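Local coordinates for DUF5624 domain-containing protein (Legionella pneumophila subsp. pneumophila, PDB 4JX2) that is of unknown function but is probably secreted, its chain joining many alpha helices and a small mixed beta sheet in a new combination, at residues A[78-83]-A[87-92]; A[111-116]-A[160-165]; A[171-176]-A[402-407]; A[226-231]-A[371-376]. All coordinates share one frame; numbering follows the deposited sequence.

Contact 1. Residues A[78-83]-A[87-92]; sequences QLILFI and LYIYNS
The Phe82 ring carries the CD1 methyl of Leu87 on one face, 3.5 Å from that atom to the ring centroid and only 6° off the normal, a well-centred CH-pi contact. Leu87 reaches it because its CG is anti to the backbone N (chi1 172°), which swings the branch back toward the partner strand; the same CD1 also meets Ile80 CG2 at 3.6 Å. Tyr88 is met differently: the Leu81 and Ile83 carbonyl oxygens lie at its edge, near the ring plane, with CD1 of Tyr88 3.5 Å from Leu81 O. Leu81 CD1 comes obliquely to the Tyr90 ring, 4.1 Å from Tyr90 CD2, the two side chains crossing at about a right angle.

Strands 79-83 and 87-90 form a tight antiparallel hairpin. Leu79 with Tyr90 and Leu81 with Tyr88 are hydrogen-bonded pairs, for example Leu81 N to Tyr88 O at 2.7 Å. Ile80 with Ile89 and Phe82 with Leu87 are non-hydrogen-bonded pairs, and there Ile80 CG1 and Ile89 CG1 lie side by side at 4.1 Å. Beta-branched Ile80 and Ile89 suit the extended backbone, and the leucines and aromatic rings supply apolar surface to the layers packed on the sheet. The Tyr90 hydroxyl is held by Ala310 O and Gly309 N, which meets the polar need of an otherwise buried ring.

The hairpin lies within a mixed five-stranded sheet: strand 257-262 runs parallel beside 79-84, strand 96-101 flanks 86-90, and Tyr318 and Tyr321 of helix 315-339 pack on the Leu79 and Leu81 face.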
# COMPACT_ATOMS: atom_id res chain seq x y z
N GLN A 78 11.73 -9.12 -19.52
CA GLN A 78 10.91 -10.14 -18.90
C GLN A 78 10.01 -9.58 -17.82
O GLN A 78 10.36 -8.60 -17.16
CB GLN A 78 11.81 -11.22 -18.33
CG GLN A 78 12.29 -12.12 -19.44
CD GLN A 78 13.74 -12.41 -19.31
OE1 GLN A 78 14.55 -11.56 -18.91
NE2 GLN A 78 14.08 -13.64 -19.66
N LEU A 79 8.83 -10.18 -17.68
CA LEU A 79 7.84 -9.82 -16.69
C LEU A 79 8.03 -10.71 -15.48
O LEU A 79 7.89 -11.93 -15.60
CB LEU A 79 6.42 -10.00 -17.26
CG LEU A 79 5.65 -8.79 -17.80
CD1 LEU A 79 4.24 -9.20 -18.23
CD2 LEU A 79 5.52 -7.68 -16.74
N ILE A 80 8.41 -10.12 -14.33
CA ILE A 80 8.62 -10.88 -13.09
C ILE A 80 7.45 -10.52 -12.18
O ILE A 80 7.36 -9.38 -11.74
CB ILE A 80 10.03 -10.60 -12.51
CG1 ILE A 80 11.10 -11.07 -13.54
CG2 ILE A 80 10.21 -11.31 -11.18
CD1 ILE A 80 12.40 -10.54 -13.40
N LEU A 81 6.49 -11.47 -12.03
CA LEU A 81 5.21 -11.26 -11.33
C LEU A 81 5.04 -12.08 -10.06
O LEU A 81 4.82 -13.30 -10.12
CB LEU A 81 4.01 -11.57 -12.26
CG LEU A 81 4.00 -11.03 -13.69
CD1 LEU A 81 2.96 -11.73 -14.49
CD2 LEU A 81 3.71 -9.56 -13.70
N PHE A 82 5.07 -11.39 -8.90
CA PHE A 82 4.81 -11.98 -7.60
C PHE A 82 3.37 -11.70 -7.31
O PHE A 82 3.03 -10.60 -6.87
CB PHE A 82 5.74 -11.39 -6.52
CG PHE A 82 7.20 -11.73 -6.69
CD1 PHE A 82 8.05 -10.91 -7.42
CD2 PHE A 82 7.75 -12.86 -6.07
CE1 PHE A 82 9.41 -11.21 -7.55
CE2 PHE A 82 9.12 -13.14 -6.18
CZ PHE A 82 9.93 -12.32 -6.93
N ILE A 83 2.49 -12.65 -7.68
CA ILE A 83 1.06 -12.47 -7.55
C ILE A 83 0.51 -13.53 -6.60
O ILE A 83 0.60 -14.73 -6.89
CB ILE A 83 0.36 -12.46 -8.94
CG1 ILE A 83 0.87 -11.23 -9.76
CG2 ILE A 83 -1.20 -12.44 -8.78
CD1 ILE A 83 0.42 -11.12 -11.15
N LEU A 87 5.37 -16.84 -7.85
CA LEU A 87 6.21 -16.08 -8.75
C LEU A 87 6.01 -16.60 -10.16
O LEU A 87 6.17 -17.81 -10.39
CB LEU A 87 7.71 -16.11 -8.39
CG LEU A 87 8.62 -15.45 -9.46
CD1 LEU A 87 8.25 -13.99 -9.72
CD2 LEU A 87 10.06 -15.54 -9.09
N TYR A 88 5.67 -15.70 -11.11
CA TYR A 88 5.56 -16.03 -12.53
C TYR A 88 6.54 -15.19 -13.33
O TYR A 88 6.61 -13.97 -13.15
CB TYR A 88 4.15 -15.81 -13.09
CG TYR A 88 3.02 -16.36 -12.26
CD1 TYR A 88 2.47 -15.61 -11.23
CD2 TYR A 88 2.44 -17.58 -12.57
CE1 TYR A 88 1.39 -16.09 -10.48
CE2 TYR A 88 1.36 -18.08 -11.83
CZ TYR A 88 0.84 -17.32 -10.79
OH TYR A 88 -0.21 -17.81 -10.04
N ILE A 89 7.30 -15.83 -14.23
CA ILE A 89 8.18 -15.13 -15.16
C ILE A 89 7.68 -15.46 -16.57
O ILE A 89 7.54 -16.64 -16.92
CB ILE A 89 9.71 -15.40 -14.98
CG1 ILE A 89 10.17 -15.11 -13.52
CG2 ILE A 89 10.53 -14.59 -16.02
CD1 ILE A 89 11.59 -15.55 -13.14
N TYR A 90 7.41 -14.39 -17.35
CA TYR A 90 6.97 -14.43 -18.75
C TYR A 90 7.93 -13.62 -19.62
O TYR A 90 8.36 -12.53 -19.24
CB TYR A 90 5.54 -13.88 -18.90
CG TYR A 90 4.46 -14.84 -18.45
CD1 TYR A 90 3.98 -15.83 -19.30
CD2 TYR A 90 3.91 -14.75 -17.17
CE1 TYR A 90 2.98 -16.72 -18.89
CE2 TYR A 90 2.93 -15.65 -16.73
CZ TYR A 90 2.47 -16.63 -17.60
OH TYR A 90 1.50 -17.51 -17.21
N ASN A 91 8.27 -14.16 -20.80
CA ASN A 91 9.15 -13.46 -21.72
C ASN A 91 8.31 -12.54 -22.64
O ASN A 91 7.08 -12.50 -22.51
CB ASN A 91 10.04 -14.45 -22.51
CG ASN A 91 9.35 -15.42 -23.47
OD1 ASN A 91 8.18 -15.28 -23.87
ND2 ASN A 91 10.11 -16.41 -23.94
N SER A 92 8.99 -11.80 -23.56
CA SER A 92 8.38 -10.87 -24.54
C SER A 92 7.39 -11.58 -25.43
O SER A 92 6.42 -10.97 -25.86
CB SER A 92 9.45 -10.23 -25.42
OG SER A 92 10.55 -9.79 -24.64

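Contact 2. Residues A[111-116]-A[160-165]; sequences TEMTAI and NNWLEQ
Glu112 turns its chain along the indole of Trp162 and ends in a carboxylate oxygen, OE2, gripped by two hydroxyls of the second subunit, Tyr28 OH and Thr30 OG1. A glutamate suits this place because its methylenes can lie against an aromatic ring while its charged end is satisfied beyond it. CB of Glu112 is 3.6 Å from CZ3 of Trp162, and CG of Glu112 is 3.7 Å from CE3 of Trp162; the carboxylate and ring planes are 27° apart, and the two side chains run antiparallel alongside one another. Met113, a selenomethionine in the crystal, bends at chi2 and chi3 to bring its CE methyl to the indole edge, in the ring plane and 3.5 Å from CH2 of Trp162.

The contact joins helix 110-117 to a short, weakly bonded helical turn, 162-165, at the dimer interface. Asn161 is its N-cap, with OD1 accepting from Leu163 N at 3.2 Å, while ND2 bonds to the backbone oxygens of Asn155 and Gln157. The CB bond of Trp162 already points to helix 110-117, and chi1 of 72° sets CG between the backbone N and the carbonyl carbon. Its NE1 is bound by Asn155 OD1, which should help to fix the rotation of the buried indole. Phe34 of the second subunit meets this ring edge-to-face, and Leu163 CD1 sits 3.5 Å above one indole face, displaced from the ring centre.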
# COMPACT_ATOMS: atom_id res chain seq x y z
N THR A 111 4.80 -26.18 5.46
CA THR A 111 3.73 -26.54 6.38
C THR A 111 4.36 -27.08 7.65
O THR A 111 4.02 -26.59 8.73
CB THR A 111 2.80 -27.56 5.70
OG1 THR A 111 2.22 -26.93 4.55
CG2 THR A 111 1.69 -28.06 6.62
N GLU A 112 5.32 -28.01 7.51
CA GLU A 112 6.06 -28.66 8.60
C GLU A 112 6.70 -27.64 9.54
O GLU A 112 6.40 -27.63 10.74
CB GLU A 112 7.13 -29.62 8.04
CG GLU A 112 6.60 -30.79 7.23
CD GLU A 112 6.40 -30.58 5.74
OE1 GLU A 112 6.09 -29.45 5.31
OE2 GLU A 112 6.50 -31.58 4.99
N MSE A 113 7.51 -26.72 8.96
CA MSE A 113 8.23 -25.69 9.67
C MSE A 113 7.31 -24.60 10.22
O MSE A 113 7.50 -24.17 11.36
CB MSE A 113 9.26 -25.08 8.75
CG MSE A 113 10.63 -24.83 9.39
SE MSE A 113 11.46 -26.23 10.46
CE MSE A 113 11.32 -27.72 9.29
N THR A 114 6.30 -24.15 9.44
CA THR A 114 5.36 -23.10 9.85
C THR A 114 4.50 -23.58 11.03
O THR A 114 4.27 -22.79 11.94
CB THR A 114 4.51 -22.64 8.64
OG1 THR A 114 5.41 -22.12 7.66
CG2 THR A 114 3.50 -21.57 8.99
N ALA A 115 4.07 -24.86 11.02
CA ALA A 115 3.28 -25.49 12.07
C ALA A 115 3.98 -25.37 13.43
O ALA A 115 3.34 -25.06 14.42
CB ALA A 115 3.01 -26.96 11.73
N ILE A 116 5.31 -25.59 13.45
CA ILE A 116 6.12 -25.48 14.68
C ILE A 116 6.26 -23.98 15.10
O ILE A 116 6.09 -23.69 16.29
CB ILE A 116 7.50 -26.22 14.54
CG1 ILE A 116 7.30 -27.73 14.26
CG2 ILE A 116 8.44 -25.97 15.75
CD1 ILE A 116 6.54 -28.59 15.37
N ASN A 160 13.24 -43.53 6.95
CA ASN A 160 12.36 -42.75 6.07
C ASN A 160 11.77 -41.54 6.84
O ASN A 160 10.60 -41.20 6.66
CB ASN A 160 11.24 -43.62 5.43
CG ASN A 160 11.70 -44.75 4.53
OD1 ASN A 160 12.80 -45.30 4.66
ND2 ASN A 160 10.83 -45.16 3.61
N ASN A 161 12.59 -40.87 7.67
CA ASN A 161 12.14 -39.66 8.37
C ASN A 161 11.73 -38.61 7.33
O ASN A 161 12.35 -38.53 6.26
CB ASN A 161 13.23 -39.11 9.28
CG ASN A 161 12.73 -38.06 10.21
OD1 ASN A 161 12.88 -36.86 9.97
ND2 ASN A 161 12.11 -38.48 11.29
N TRP A 162 10.69 -37.83 7.62
CA TRP A 162 10.17 -36.81 6.71
C TRP A 162 11.28 -35.84 6.23
O TRP A 162 11.32 -35.48 5.05
CB TRP A 162 8.99 -36.05 7.37
CG TRP A 162 9.41 -35.12 8.47
CD1 TRP A 162 9.62 -35.44 9.78
CD2 TRP A 162 9.74 -33.73 8.34
NE1 TRP A 162 10.06 -34.34 10.47
CE2 TRP A 162 10.16 -33.27 9.61
CE3 TRP A 162 9.75 -32.82 7.26
CZ2 TRP A 162 10.53 -31.94 9.85
CZ3 TRP A 162 10.17 -31.52 7.48
CH2 TRP A 162 10.52 -31.08 8.77
N LEU A 163 12.21 -35.48 7.15
CA LEU A 163 13.35 -34.57 6.93
C LEU A 163 14.37 -35.12 5.92
O LEU A 163 15.02 -34.35 5.22
CB LEU A 163 14.02 -34.35 8.29
CG LEU A 163 14.73 -33.04 8.55
CD1 LEU A 163 13.90 -31.86 8.17
CD2 LEU A 163 15.12 -32.96 10.00
N GLU A 164 14.49 -36.45 5.82
CA GLU A 164 15.37 -37.15 4.87
C GLU A 164 14.70 -37.27 3.49
O GLU A 164 15.37 -37.60 2.52
CB GLU A 164 15.71 -38.56 5.40
CG GLU A 164 16.69 -38.61 6.56
CD GLU A 164 16.85 -39.96 7.24
OE1 GLU A 164 16.23 -40.96 6.80
OE2 GLU A 164 17.62 -40.02 8.23
N GLN A 165 13.38 -37.07 3.41
CA GLN A 165 12.60 -37.24 2.19
C GLN A 165 12.27 -35.92 1.49
O GLN A 165 12.17 -35.90 0.26
CB GLN A 165 11.30 -37.96 2.50
CG GLN A 165 11.39 -39.46 2.64
CD GLN A 165 10.01 -40.03 2.94
OE1 GLN A 165 9.83 -40.76 3.93
NE2 GLN A 165 9.01 -39.77 2.10

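Contact 3. Residues A[171-176]-A[402-407]; sequences WKPHLT and NYNKIS
An Asx turn at Asn402, coinciding with a type I beta turn over residues 402-405, presents Tyr403 and Asn404 to Pro173, which lies in the 3-10 turn leading into helix 175-197. The meeting is a light one at the protein surface, joining that helix start to the loop that follows helix 386-398. Pro173 CG is the atom that touches: it stands 3.7 Å from OD1 of Asn404, with the two side chains crossing at about a right angle, and comes obliquely to the Tyr403 ring, 4.5 Å from CD1. No hydrogen bond spans the two segments, as fits a proline ring that offers carbon alone.

What holds Asn404 in place is its own loop. Asn402 OD1 takes two N-H groups of Asn404, the backbone N at 3.2 Å, in the carbonyl plane and on a lone pair, and ND2 at 3.0 Å, with OD1 close to the plane of the Asn404 amide. Lys405 N closes the beta turn on Asn402 O. Asparagine suits position 402, where its short OD1 reaches the N two residues on, and Asn404 adds a side-chain donor to the same oxygen. Tyr403 also packs on Pro169, Ala170 and Asp240, while Ile406 buries itself against Leu236 and Met392. Pro173 sits just before the N-cap His174, its phi of -61° suiting the 3-10 turn, and its CB lies 3.7 Å above the centre of the His174 imidazole.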
# COMPACT_ATOMS: atom_id res chain seq x y z
N TRP A 171 19.03 -27.34 3.82
CA TRP A 171 18.93 -27.83 5.21
C TRP A 171 19.89 -28.98 5.48
O TRP A 171 20.23 -29.22 6.64
CB TRP A 171 17.50 -28.30 5.50
CG TRP A 171 16.45 -27.22 5.46
CD1 TRP A 171 16.61 -25.89 5.20
CD2 TRP A 171 15.04 -27.42 5.64
NE1 TRP A 171 15.40 -25.25 5.22
CE2 TRP A 171 14.42 -26.16 5.51
CE3 TRP A 171 14.24 -28.54 5.95
CZ2 TRP A 171 13.04 -25.99 5.67
CZ3 TRP A 171 12.88 -28.37 6.09
CH2 TRP A 171 12.29 -27.12 5.93
N LYS A 172 20.32 -29.71 4.41
CA LYS A 172 21.21 -30.86 4.50
C LYS A 172 22.36 -30.65 5.52
O LYS A 172 22.50 -31.52 6.37
CB LYS A 172 21.78 -31.27 3.14
CG LYS A 172 22.10 -32.76 3.02
CD LYS A 172 23.02 -33.04 1.82
CE LYS A 172 23.30 -34.51 1.59
NZ LYS A 172 24.58 -34.71 0.83
N PRO A 173 23.13 -29.51 5.56
CA PRO A 173 24.20 -29.39 6.57
C PRO A 173 23.74 -29.44 8.05
O PRO A 173 24.57 -29.70 8.91
CB PRO A 173 24.79 -28.00 6.28
CG PRO A 173 24.46 -27.72 4.89
CD PRO A 173 23.13 -28.33 4.66
N HIS A 174 22.44 -29.21 8.34
CA HIS A 174 21.92 -29.11 9.71
C HIS A 174 20.78 -30.09 10.05
O HIS A 174 20.13 -29.91 11.09
CB HIS A 174 21.43 -27.67 9.94
CG HIS A 174 22.34 -26.64 9.35
ND1 HIS A 174 22.02 -26.00 8.15
CD2 HIS A 174 23.55 -26.20 9.78
CE1 HIS A 174 23.03 -25.17 7.91
NE2 HIS A 174 23.97 -25.26 8.86
N LEU A 175 20.56 -31.12 9.23
CA LEU A 175 19.47 -32.08 9.42
C LEU A 175 19.35 -32.64 10.85
O LEU A 175 18.23 -32.70 11.36
CB LEU A 175 19.56 -33.25 8.43
CG LEU A 175 19.19 -32.93 6.96
CD1 LEU A 175 19.09 -34.20 6.15
CD2 LEU A 175 17.85 -32.12 6.85
N THR A 176 20.47 -33.02 11.49
CA THR A 176 20.48 -33.58 12.85
C THR A 176 19.95 -32.53 13.83
O THR A 176 19.03 -32.85 14.60
CB THR A 176 21.88 -34.14 13.21
OG1 THR A 176 22.04 -35.41 12.57
CG2 THR A 176 22.10 -34.32 14.72
N ASN A 402 25.49 -19.74 -1.44
CA ASN A 402 26.07 -20.97 -0.95
C ASN A 402 25.69 -21.19 0.52
O ASN A 402 26.37 -20.69 1.44
CB ASN A 402 27.57 -20.99 -1.17
CG ASN A 402 28.14 -22.37 -1.15
OD1 ASN A 402 27.75 -23.20 -0.33
ND2 ASN A 402 29.04 -22.66 -2.10
N TYR A 403 24.61 -21.97 0.74
CA TYR A 403 24.06 -22.33 2.06
C TYR A 403 25.05 -23.14 2.96
O TYR A 403 24.76 -23.34 4.15
CB TYR A 403 22.72 -23.09 1.92
CG TYR A 403 22.73 -24.22 0.91
CD1 TYR A 403 23.39 -25.42 1.19
CD2 TYR A 403 22.03 -24.11 -0.29
CE1 TYR A 403 23.38 -26.47 0.28
CE2 TYR A 403 22.00 -25.17 -1.20
CZ TYR A 403 22.68 -26.35 -0.91
OH TYR A 403 22.65 -27.40 -1.80
N ASN A 404 26.18 -23.61 2.40
CA ASN A 404 27.17 -24.33 3.18
C ASN A 404 28.06 -23.33 3.92
O ASN A 404 28.73 -23.71 4.89
CB ASN A 404 28.01 -25.24 2.28
CG ASN A 404 27.20 -26.30 1.54
OD1 ASN A 404 26.82 -27.37 2.08
ND2 ASN A 404 26.95 -26.05 0.26
N LYS A 405 28.01 -22.04 3.52
CA LYS A 405 28.82 -20.99 4.12
C LYS A 405 28.03 -20.11 5.14
O LYS A 405 28.64 -19.41 5.95
CB LYS A 405 29.41 -20.08 3.02
CG LYS A 405 30.36 -20.75 2.01
CD LYS A 405 30.89 -19.67 1.06
CE LYS A 405 31.22 -20.12 -0.35
NZ LYS A 405 31.37 -18.96 -1.29
N ILE A 406 26.71 -20.12 5.06
CA ILE A 406 25.83 -19.27 5.87
C ILE A 406 25.70 -19.74 7.32
O ILE A 406 25.85 -20.92 7.63
CB ILE A 406 24.42 -19.15 5.21
CG1 ILE A 406 23.61 -20.46 5.28
CG2 ILE A 406 24.51 -18.59 3.78
CD1 ILE A 406 22.11 -20.29 5.26
N SER A 407 25.38 -18.78 8.21
CA SER A 407 25.06 -19.08 9.61
C SER A 407 23.57 -18.90 9.77
O SER A 407 22.98 -18.12 9.02
CB SER A 407 25.84 -18.20 10.58
OG SER A 407 25.67 -16.83 10.29

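Contact 4. Residues A[226-231]-A[371-376]; sequences VMIGTF and MRLKFS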
# COMPACT_ATOMS: atom_id res chain seq x y z
N VAL A 226 13.33 -21.07 19.03
CA VAL A 226 12.71 -22.04 18.13
C VAL A 226 11.94 -21.25 17.06
O VAL A 226 12.01 -21.61 15.88
CB VAL A 226 11.82 -23.07 18.88
CG1 VAL A 226 10.94 -23.88 17.93
CG2 VAL A 226 12.67 -24.01 19.71
N MSE A 227 11.24 -20.17 17.45
CA MSE A 227 10.50 -19.35 16.50
C MSE A 227 11.41 -18.72 15.47
O MSE A 227 11.07 -18.78 14.30
CB MSE A 227 9.67 -18.29 17.22
CG MSE A 227 8.42 -18.89 17.81
SE MSE A 227 7.22 -17.58 18.45
CE MSE A 227 8.14 -17.04 20.17
N ILE A 228 12.58 -18.20 15.88
CA ILE A 228 13.53 -17.59 14.94
C ILE A 228 14.14 -18.68 14.03
O ILE A 228 14.14 -18.52 12.81
CB ILE A 228 14.62 -16.74 15.66
CG1 ILE A 228 14.01 -15.64 16.59
CG2 ILE A 228 15.62 -16.14 14.66
CD1 ILE A 228 12.80 -14.73 16.00
N GLY A 229 14.60 -19.79 14.63
CA GLY A 229 15.20 -20.90 13.90
C GLY A 229 14.32 -21.45 12.80
O GLY A 229 14.76 -21.59 11.65
N THR A 230 13.05 -21.71 13.12
CA THR A 230 12.04 -22.24 12.19
C THR A 230 11.73 -21.23 11.09
O THR A 230 11.66 -21.64 9.94
CB THR A 230 10.77 -22.64 12.92
OG1 THR A 230 10.35 -21.57 13.78
CG2 THR A 230 10.94 -23.90 13.71
N PHE A 231 11.57 -19.93 11.43
CA PHE A 231 11.32 -18.88 10.45
C PHE A 231 12.50 -18.78 9.46
O PHE A 231 12.30 -18.68 8.24
CB PHE A 231 11.07 -17.51 11.13
CG PHE A 231 9.69 -17.29 11.69
CD1 PHE A 231 8.56 -17.61 10.95
CD2 PHE A 231 9.51 -16.69 12.94
CE1 PHE A 231 7.27 -17.37 11.46
CE2 PHE A 231 8.22 -16.48 13.46
CZ PHE A 231 7.11 -16.81 12.71
N MSE A 371 13.21 -8.81 18.71
CA MSE A 371 12.74 -7.44 18.59
C MSE A 371 11.95 -7.27 17.28
O MSE A 371 10.85 -6.69 17.27
CB MSE A 371 13.91 -6.48 18.66
CG MSE A 371 14.52 -6.39 20.05
SE MSE A 371 15.84 -4.96 20.10
CE MSE A 371 17.33 -5.89 19.85
N ARG A 372 12.46 -7.85 16.20
CA ARG A 372 11.83 -7.78 14.89
C ARG A 372 10.57 -8.65 14.84
O ARG A 372 9.59 -8.25 14.19
CB ARG A 372 12.83 -8.15 13.79
CG ARG A 372 12.38 -7.78 12.40
CD ARG A 372 12.17 -6.29 12.18
NE ARG A 372 11.99 -6.02 10.75
CZ ARG A 372 12.99 -5.85 9.90
NH1 ARG A 372 14.24 -5.90 10.32
NH2 ARG A 372 12.75 -5.64 8.62
N LEU A 373 10.56 -9.80 15.56
CA LEU A 373 9.39 -10.67 15.65
C LEU A 373 8.23 -9.92 16.34
O LEU A 373 7.11 -9.96 15.82
CB LEU A 373 9.72 -11.95 16.42
CG LEU A 373 8.59 -12.94 16.75
CD1 LEU A 373 7.86 -13.43 15.49
CD2 LEU A 373 9.12 -14.10 17.53
N LYS A 374 8.52 -9.22 17.47
CA LYS A 374 7.51 -8.44 18.22
C LYS A 374 6.90 -7.35 17.31
O LYS A 374 5.68 -7.19 17.24
CB LYS A 374 8.14 -7.82 19.48
CG LYS A 374 7.19 -6.98 20.33
CD LYS A 374 7.89 -6.29 21.53
CE LYS A 374 6.87 -5.64 22.42
NZ LYS A 374 7.49 -4.86 23.53
N PHE A 375 7.80 -6.63 16.58
CA PHE A 375 7.47 -5.56 15.67
C PHE A 375 6.61 -6.09 14.52
O PHE A 375 5.55 -5.54 14.23
CB PHE A 375 8.77 -4.89 15.15
CG PHE A 375 8.51 -3.68 14.29
CD1 PHE A 375 8.07 -2.48 14.85
CD2 PHE A 375 8.63 -3.75 12.90
CE1 PHE A 375 7.81 -1.37 14.05
CE2 PHE A 375 8.33 -2.64 12.10
CZ PHE A 375 7.93 -1.46 12.68
N SER A 376 7.00 -7.21 13.93
CA SER A 376 6.31 -7.82 12.80
C SER A 376 4.91 -8.26 13.18
O SER A 376 3.99 -8.08 12.38
CB SER A 376 7.11 -8.99 12.25
OG SER A 376 8.26 -8.47 11.60
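Helix segments 226-231 and 371-376 cross almost at right angles, 81° between their directions, with axes 11.4 Å apart at the closest, a gap wide enough that side chains alone bridge it. Leu373 does the bridging. With its CG anti to the backbone N (chi1 174°), it stretches across and divides its two methyls between three partners. CD2 of Leu373 meets CD1 of Ile228 at 4.0 Å and lies 4.1 Å from both SE and CE of Met227, a selenomethionine in the crystal. The other methyl, CD1 of Leu373, lies 3.7 Å from CE2 of Phe231; the approach is oblique to the ring, and the two side chains cross at about a right angle. Met227, Ile228 and Phe231 belong to one side of their helix, so a forked leucine can meet all three, and the unbranched, flexible chain of Met227 bends at chi3, with SE and CE both near the methyl.

Several polar groups find partners within or beyond the helices. Ser376 OG bonds to Arg372 O one turn back at 2.9 Å, reaching it from above the carbonyl plane while Ser376 N comes from the opposite face. Arg372 makes a salt bridge to Asp357. Thr387 of helix 386-398 packs on Ile228, Leu373 and Ser376, and Phe340 of the second subunit packs on Leu373, so the leucine also meets the second subunit. This is orthogonal helix packing in an alpha-helical core, apolar at the crossing and continued directly into the dimer interface.

In the fold
Contact 1 stands apart, in the beta sheet: its centre is about 30 Å from the centres of contacts 2, 3 and 4, with nearest atoms about 16 to 17 Å away, and it lies across the chain's centre from contact 4. The other three belong to the helical part. Contact 2 joins the others directly, Met113 CE packing on Trp171 CH2 at 3.6 Å toward contact 3, and Ile116 CG2 on Thr230 CG2 at 3.8 Å toward contact 4. Contacts 3 and 4 do not touch, their nearest atoms being about 6 Å apart. Contacts 2 and 4 both reach the second subunit, so both lie next to the dimer interface.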